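Long-range contact in malate dehydrogenase (PDB 5NFR), which probably interconverts malate and oxaloacetate with NAD(+) as cofactor, as a member of the lactate and malate dehydrogenase superfamily: residues A[5-10]-A[29-34]. Numbering follows the deposited sequence.
Sequences ALIGSG and ILYDVV
Leu-6 ties strand 5-7 to its parallel neighbour, strand 29-31, through both its backbone polar atoms, N giving to Ile-29 O and O receiving Tyr-31 N, and Gly-8 N, the first residue past the strand, continues the ladder to Tyr-31 O at 2.8 Å. The two strand axes come within 4.8 Å. They are the first two strands of a Rossmann fold, joined by the beta-alpha-beta crossover through helix 11-22. On one face Leu-6 CD1 rests against Leu-30 CD2 at 4.0 Å, and Val-74 and Leu-45 extend this apolar layer. On the other, Ile-7 CG2 meets Tyr-31 CD1 obliquely to the ring, while helix 91-108 packs on Ile-7. Past the end of strand 5-7 lies the start of the glycine-rich GxGxxG loop, predicted to bind NAD(+) together with Asp-32. Here Tyr-31 O serves twice, receiving the Gly-8 amide, tilted 29° from the carbonyl plane, and a weak bond from Ser-9 OG. The Asp-32 carboxylate ties the loop to the strand end: OD1 accepts from Val-34 N in an Asx turn, and OD2 offers its anti lone pair to Ser-9 N, 2.9 Å away in a nearly straight bond (177°).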
# COMPACT_ATOMS: atom_id res chain seq x y z
N ALA A 5 18.13 -33.28 31.61
CA ALA A 5 19.15 -32.75 30.78
C ALA A 5 18.60 -31.73 29.83
O ALA A 5 17.69 -31.97 29.06
CB ALA A 5 19.83 -33.82 29.99
N LEU A 6 19.22 -30.52 29.89
CA LEU A 6 18.80 -29.38 29.14
C LEU A 6 19.88 -29.27 28.05
O LEU A 6 21.00 -28.80 28.32
CB LEU A 6 18.72 -28.15 30.07
CG LEU A 6 17.88 -28.34 31.36
CD1 LEU A 6 18.07 -27.23 32.38
CD2 LEU A 6 16.42 -28.42 30.96
N ILE A 7 19.51 -29.65 26.84
CA ILE A 7 20.37 -29.49 25.72
C ILE A 7 20.10 -28.12 25.11
O ILE A 7 19.20 -27.96 24.26
CB ILE A 7 20.18 -30.64 24.68
CG1 ILE A 7 20.60 -31.95 25.30
CG2 ILE A 7 21.02 -30.44 23.46
CD1 ILE A 7 20.20 -33.13 24.42
N GLY A 8 20.99 -27.17 25.44
CA GLY A 8 20.83 -25.79 25.14
C GLY A 8 20.69 -25.05 26.47
O GLY A 8 19.72 -25.30 27.24
N SER A 9 21.61 -24.14 26.76
CA SER A 9 21.60 -23.32 27.98
C SER A 9 21.34 -21.83 27.74
O SER A 9 21.84 -21.00 28.47
CB SER A 9 22.92 -23.52 28.71
OG SER A 9 23.10 -24.92 29.04
N GLY A 10 20.55 -21.48 26.72
CA GLY A 10 20.04 -20.15 26.54
C GLY A 10 18.94 -19.77 27.56
O GLY A 10 18.78 -20.39 28.63
N ILE A 29 21.26 -31.39 34.45
CA ILE A 29 22.46 -31.32 33.58
C ILE A 29 22.27 -30.26 32.52
O ILE A 29 21.39 -30.36 31.66
CB ILE A 29 22.73 -32.69 32.99
CG1 ILE A 29 23.23 -33.60 34.11
CG2 ILE A 29 23.85 -32.56 31.93
CD1 ILE A 29 23.02 -35.00 33.81
N LEU A 30 22.99 -29.16 32.70
CA LEU A 30 22.97 -28.00 31.76
C LEU A 30 24.08 -28.15 30.71
O LEU A 30 25.27 -28.09 31.06
CB LEU A 30 23.21 -26.70 32.49
CG LEU A 30 21.97 -25.96 32.83
CD1 LEU A 30 22.26 -24.94 33.91
CD2 LEU A 30 21.41 -25.23 31.62
N TYR A 31 23.67 -28.41 29.46
CA TYR A 31 24.55 -28.63 28.40
C TYR A 31 24.44 -27.47 27.41
O TYR A 31 23.32 -27.02 27.06
CB TYR A 31 24.30 -30.00 27.66
CG TYR A 31 25.07 -30.11 26.36
CD1 TYR A 31 24.58 -29.57 25.21
CD2 TYR A 31 26.36 -30.63 26.36
CE1 TYR A 31 25.31 -29.60 24.06
CE2 TYR A 31 27.13 -30.66 25.21
CZ TYR A 31 26.60 -30.13 24.06
OH TYR A 31 27.31 -30.14 22.88
N ASP A 32 25.61 -27.08 26.88
CA ASP A 32 25.64 -26.28 25.68
C ASP A 32 26.92 -26.62 24.88
O ASP A 32 27.93 -27.06 25.44
CB ASP A 32 25.56 -24.77 26.05
CG ASP A 32 25.03 -23.86 24.91
OD1 ASP A 32 25.85 -23.32 24.15
OD2 ASP A 32 23.78 -23.63 24.87
N VAL A 33 26.88 -26.24 23.61
CA VAL A 33 28.07 -26.30 22.79
C VAL A 33 29.15 -25.23 23.18
O VAL A 33 30.35 -25.51 23.17
CB VAL A 33 27.67 -26.34 21.28
CG1 VAL A 33 26.91 -25.06 20.84
CG2 VAL A 33 28.89 -26.61 20.43
N VAL A 34 28.72 -24.00 23.51
CA VAL A 34 29.64 -22.85 23.79
C VAL A 34 30.34 -22.98 25.16
O VAL A 34 29.66 -23.10 26.15
CB VAL A 34 28.88 -21.51 23.80
CG1 VAL A 34 29.81 -20.37 24.09
CG2 VAL A 34 28.13 -21.25 22.49